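Local coordinates for protein MP-4 (Mucuna pruriens, PDB 5DSS) that contributes to the snake-venom neutralization of velvet-bean seeds by stimulating cross-reactive antibodies, and has the fold of a Kunitz-type protease inhibitor, at residues 21-26 / 174-179; 59-64 / 83-88. One frame throughout, in Å; residues are numbered along the deposited sequence.

Interaction 1. Residues 21-26 / 174-179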
# COMPACT_ATOMS: atom_id res chain seq x y z
N TYR A 21 -4.46 3.34 -10.01
CA TYR A 21 -4.92 4.39 -9.11
C TYR A 21 -3.76 5.06 -8.40
O TYR A 21 -2.62 4.74 -8.65
CB TYR A 21 -5.88 3.80 -8.08
CG TYR A 21 -7.14 3.22 -8.66
CD1 TYR A 21 -7.10 2.43 -9.80
CD2 TYR A 21 -8.39 3.45 -8.08
CE1 TYR A 21 -8.25 1.89 -10.36
CE2 TYR A 21 -9.55 2.90 -8.64
CZ TYR A 21 -9.47 2.11 -9.77
OH TYR A 21 -10.58 1.56 -10.34
N TYR A 22 -4.07 6.02 -7.55
CA TYR A 22 -3.07 6.70 -6.75
C TYR A 22 -3.71 6.68 -5.39
O TYR A 22 -4.92 6.53 -5.27
CB TYR A 22 -2.91 8.18 -7.13
CG TYR A 22 -2.28 8.56 -8.47
CD1 TYR A 22 -0.91 8.56 -8.63
CD2 TYR A 22 -3.08 8.98 -9.54
CE1 TYR A 22 -0.35 8.94 -9.84
CE2 TYR A 22 -2.53 9.35 -10.72
CZ TYR A 22 -1.17 9.34 -10.88
OH TYR A 22 -0.62 9.72 -12.10
N ILE A 23 -2.90 6.79 -4.39
CA ILE A 23 -3.38 6.90 -3.04
C ILE A 23 -2.84 8.21 -2.40
O ILE A 23 -1.67 8.31 -2.13
CB ILE A 23 -2.98 5.64 -2.24
CG1 ILE A 23 -2.78 4.47 -3.17
CG2 ILE A 23 -4.02 5.27 -1.21
CD1 ILE A 23 -2.26 3.27 -2.48
N MET A 24 -3.73 9.19 -2.19
CA MET A 24 -3.36 10.46 -1.55
C MET A 24 -3.39 10.41 -0.02
O MET A 24 -3.85 9.42 0.56
CB MET A 24 -4.18 11.63 -2.11
CG MET A 24 -3.35 12.52 -3.02
SD MET A 24 -4.07 12.92 -4.64
CE MET A 24 -3.53 11.54 -5.66
N PRO A 25 -2.88 11.44 0.65
CA PRO A 25 -2.90 11.35 2.09
C PRO A 25 -4.21 11.91 2.60
O PRO A 25 -4.21 12.84 3.43
CB PRO A 25 -1.78 12.30 2.48
CG PRO A 25 -1.97 13.43 1.51
CD PRO A 25 -2.46 12.80 0.23
N SER A 26 -5.30 11.36 2.10
CA SER A 26 -6.62 11.74 2.55
C SER A 26 -6.77 13.28 2.56
O SER A 26 -6.50 13.95 1.56
CB SER A 26 -6.91 11.13 3.92
OG SER A 26 -8.29 11.18 4.20
N LEU A 174 -3.65 6.12 8.67
CA LEU A 174 -3.81 6.38 7.25
C LEU A 174 -5.26 6.42 6.88
O LEU A 174 -5.88 5.39 6.65
CB LEU A 174 -3.12 5.29 6.43
CG LEU A 174 -1.87 5.70 5.64
CD1 LEU A 174 -0.72 5.90 6.59
CD2 LEU A 174 -1.56 4.66 4.57
N GLY A 175 -5.81 7.62 6.79
CA GLY A 175 -7.07 7.74 6.11
C GLY A 175 -6.63 7.82 4.63
O GLY A 175 -5.80 8.68 4.30
N VAL A 176 -7.11 6.93 3.77
CA VAL A 176 -6.60 6.87 2.39
C VAL A 176 -7.66 7.19 1.36
O VAL A 176 -8.82 6.78 1.50
CB VAL A 176 -5.94 5.51 2.02
CG1 VAL A 176 -4.80 5.15 2.95
CG2 VAL A 176 -6.98 4.40 1.94
N GLY A 177 -7.26 7.91 0.32
CA GLY A 177 -8.17 8.29 -0.76
C GLY A 177 -7.62 7.79 -2.08
O GLY A 177 -6.40 7.76 -2.26
N PHE A 178 -8.51 7.39 -3.00
CA PHE A 178 -8.09 6.74 -4.23
C PHE A 178 -8.44 7.53 -5.49
O PHE A 178 -9.59 7.98 -5.67
CB PHE A 178 -8.72 5.37 -4.34
CG PHE A 178 -8.37 4.46 -3.22
CD1 PHE A 178 -7.18 3.75 -3.25
CD2 PHE A 178 -9.24 4.27 -2.16
CE1 PHE A 178 -6.87 2.88 -2.23
CE2 PHE A 178 -8.93 3.40 -1.14
CZ PHE A 178 -7.74 2.71 -1.17
N GLU A 179 -7.45 7.67 -6.36
CA GLU A 179 -7.60 8.44 -7.58
C GLU A 179 -7.24 7.49 -8.69
O GLU A 179 -6.07 7.18 -8.88
CB GLU A 179 -6.60 9.60 -7.53
CG GLU A 179 -6.87 10.83 -8.40
CD GLU A 179 -5.55 11.58 -8.63
OE1 GLU A 179 -4.51 11.00 -8.26
OE2 GLU A 179 -5.51 12.72 -9.15

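Interaction 2. Residues 59-64 / 83-88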
# COMPACT_ATOMS: atom_id res chain seq x y z
N GLY A 59 2.89 10.31 -6.90
CA GLY A 59 3.64 9.06 -6.97
C GLY A 59 3.45 8.18 -8.19
O GLY A 59 3.53 8.65 -9.32
N LEU A 60 3.21 6.89 -7.95
CA LEU A 60 3.14 5.88 -9.00
C LEU A 60 1.81 5.09 -8.93
O LEU A 60 1.36 4.72 -7.82
CB LEU A 60 4.31 4.90 -8.83
CG LEU A 60 5.66 4.91 -9.56
CD1 LEU A 60 6.55 6.08 -9.17
CD2 LEU A 60 6.37 3.61 -9.24
N PRO A 61 1.21 4.80 -10.10
CA PRO A 61 -0.05 4.04 -10.14
C PRO A 61 -0.02 2.77 -9.29
O PRO A 61 1.06 2.19 -9.09
CB PRO A 61 -0.20 3.69 -11.63
CG PRO A 61 0.52 4.79 -12.33
CD PRO A 61 1.69 5.13 -11.45
N VAL A 62 -1.19 2.34 -8.81
CA VAL A 62 -1.31 1.24 -7.88
C VAL A 62 -2.37 0.23 -8.34
O VAL A 62 -3.58 0.52 -8.30
CB VAL A 62 -1.72 1.85 -6.51
CG1 VAL A 62 -1.47 0.87 -5.37
CG2 VAL A 62 -1.00 3.18 -6.24
N LYS A 63 -1.92 -0.96 -8.74
CA LYS A 63 -2.84 -1.97 -9.27
C LYS A 63 -3.39 -3.01 -8.28
O LYS A 63 -2.76 -4.01 -7.99
CB LYS A 63 -2.23 -2.67 -10.48
CG LYS A 63 -2.84 -2.29 -11.82
CD LYS A 63 -2.03 -2.93 -12.94
CE LYS A 63 -2.68 -2.84 -14.31
NZ LYS A 63 -2.70 -1.46 -14.90
N PHE A 64 -4.62 -2.77 -7.82
CA PHE A 64 -5.27 -3.71 -6.92
C PHE A 64 -5.94 -4.86 -7.71
O PHE A 64 -7.13 -4.78 -8.04
CB PHE A 64 -6.34 -2.97 -6.09
CG PHE A 64 -5.78 -1.97 -5.09
CD1 PHE A 64 -5.25 -0.76 -5.49
CD2 PHE A 64 -5.86 -2.24 -3.72
CE1 PHE A 64 -4.77 0.16 -4.56
CE2 PHE A 64 -5.39 -1.33 -2.79
CZ PHE A 64 -4.84 -0.13 -3.21
N GLU A 83 0.66 -3.80 -6.42
CA GLU A 83 1.95 -3.47 -7.00
C GLU A 83 1.84 -2.14 -7.76
O GLU A 83 0.75 -1.74 -8.20
CB GLU A 83 2.32 -4.54 -8.01
CG GLU A 83 1.63 -5.88 -7.82
CD GLU A 83 2.05 -6.88 -8.86
OE1 GLU A 83 1.78 -6.60 -10.05
OE2 GLU A 83 2.62 -7.94 -8.50
N PHE A 84 2.97 -1.45 -7.92
CA PHE A 84 3.05 -0.21 -8.71
C PHE A 84 3.01 -0.62 -10.17
O PHE A 84 3.09 -1.80 -10.50
CB PHE A 84 4.36 0.54 -8.46
CG PHE A 84 4.36 1.37 -7.21
CD1 PHE A 84 3.56 2.49 -7.10
CD2 PHE A 84 5.20 1.06 -6.16
CE1 PHE A 84 3.59 3.29 -5.96
CE2 PHE A 84 5.23 1.84 -5.03
CZ PHE A 84 4.43 2.95 -4.92
N THR A 85 2.93 0.38 -11.04
CA THR A 85 2.83 0.16 -12.47
C THR A 85 4.16 0.08 -13.22
O THR A 85 4.16 -0.30 -14.39
CB THR A 85 1.98 1.26 -13.09
OG1 THR A 85 0.68 1.19 -12.51
CG2 THR A 85 1.88 1.09 -14.58
N GLU A 86 5.26 0.49 -12.60
CA GLU A 86 6.62 0.28 -13.11
C GLU A 86 7.69 0.10 -12.01
O GLU A 86 7.94 0.99 -11.26
CB GLU A 86 7.02 1.41 -14.06
CG GLU A 86 7.97 0.99 -15.14
CD GLU A 86 8.65 2.15 -15.79
OE1 GLU A 86 8.10 3.23 -15.64
OE2 GLU A 86 9.69 1.95 -16.43
N LYS A 87 8.36 -1.02 -11.95
CA LYS A 87 9.41 -1.30 -10.96
C LYS A 87 10.72 -0.57 -11.25
O LYS A 87 11.03 -0.31 -12.42
CB LYS A 87 9.64 -2.82 -10.86
CG LYS A 87 9.92 -3.50 -12.19
CD LYS A 87 10.53 -4.88 -12.00
CE LYS A 87 11.06 -5.47 -13.30
NZ LYS A 87 11.76 -6.77 -13.01
N PRO A 88 11.52 -0.19 -10.23
CA PRO A 88 12.88 0.34 -10.50
C PRO A 88 13.47 -0.90 -11.10
O PRO A 88 13.21 -2.00 -10.57
CB PRO A 88 13.45 0.60 -9.11
CG PRO A 88 12.25 0.82 -8.25
CD PRO A 88 11.13 -0.02 -8.81

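Interaction 1. Residues 21-26 / 174-179
Ile23 meets Val176 and Phe178 on the buried face of the two antiparallel strands. Its CG2 branch does the touching, lying 3.8 Å from Val176 CB, and the two aliphatic side chains run side by side in the same direction. The same methyl approaches the Phe178 ring obliquely, 3.9 Å from CE1. Phe178 CG is anti to its own carbonyl carbon (chi1 -60°), which brings the CD1-CE1 side of the ring to Ile23, its partner in a non-hydrogen-bonded pair. At the start of strand 20-24 the Tyr21 ring turns an edge to Phe178 CB, with CD2 at 4.2 Å, and its hydroxyl is bonded to Leu16 N. Here the first strand of the chain meets the last, the pairing by which a beta-trefoil closes its barrel, in keeping with the Kunitz-type inhibitor family. The backbones are joined by Met24 N to Gly177 O, 3.0 Å, and by the straighter bond from Glu179 N to Tyr22 O, also 3.0 Å with 164° at the hydrogen. The Phe178 and Ile23 CA groups add C-H...O contacts to Tyr22 O and Gly177 O. Tyr22, Met24 and Glu179 share the opposite face; the Glu179 carboxylate is modelled too close to both neighbours, and its position is doubtful.

Interaction 2. Residues 59-64 / 83-88
Leu60 lies across the ring of Phe84, the two side chains crossing at about a right angle. Its CB sits beside the CD1-CE1 side of the ring, at a spacing the model leaves doubtful. CG follows, 4.0 Å from Phe84 CD1. Of the two methyls, CD2 reaches over the ring face in a CH-pi contact, 4.0 Å from the centroid and 28° off the normal, and lies 3.7 Å from Glu86 O as well. Phe84 CG lies anti to the carbonyl carbon (chi1 -81°), beside the backbone N, which places the ring against Leu60. The carbonyl oxygens of Leu60 and Pro61 line the edge of the same ring, Leu60 O 3.2 Å from CE1 and in plane. Phe84 also packs edge-to-face with Trp96, and both Leu60 and Phe84 touch Leu37 of strand 35-37. Beyond Leu60 the backbones are tied by Lys63 N to Glu83 O, 2.8 Å, and more weakly by Thr85 N to Pro61 O. Glu83 OE2 forms a salt bridge with Arg67. A short, weakly bonded strand with an irregular loop laid beside it is consistent with the Kunitz-type beta-trefoil, in which long loops make up much of the chain.

Interactions 1 and 2 both reach one antiparallel sheet, in which strand 20-24 lies between strands 62-63 and 177-180. Their centres are about 14 Å apart, and interaction 2 is nested within the long loop of chain that interaction 1 closes. Val62 joins them: its CG2 methyl packs 3.8 Å from Ile23 CG1 and also meets the backbone at Tyr21 O. On the Ile23 side of strand 20-24 the rings of Phe178 and Phe64 meet, CE1 of the first 3.8 Å from CZ of the second. One apolar layer thus connects the closing strands of 21-26 / 174-179 with the strand that carries the irregular loop at 83-88.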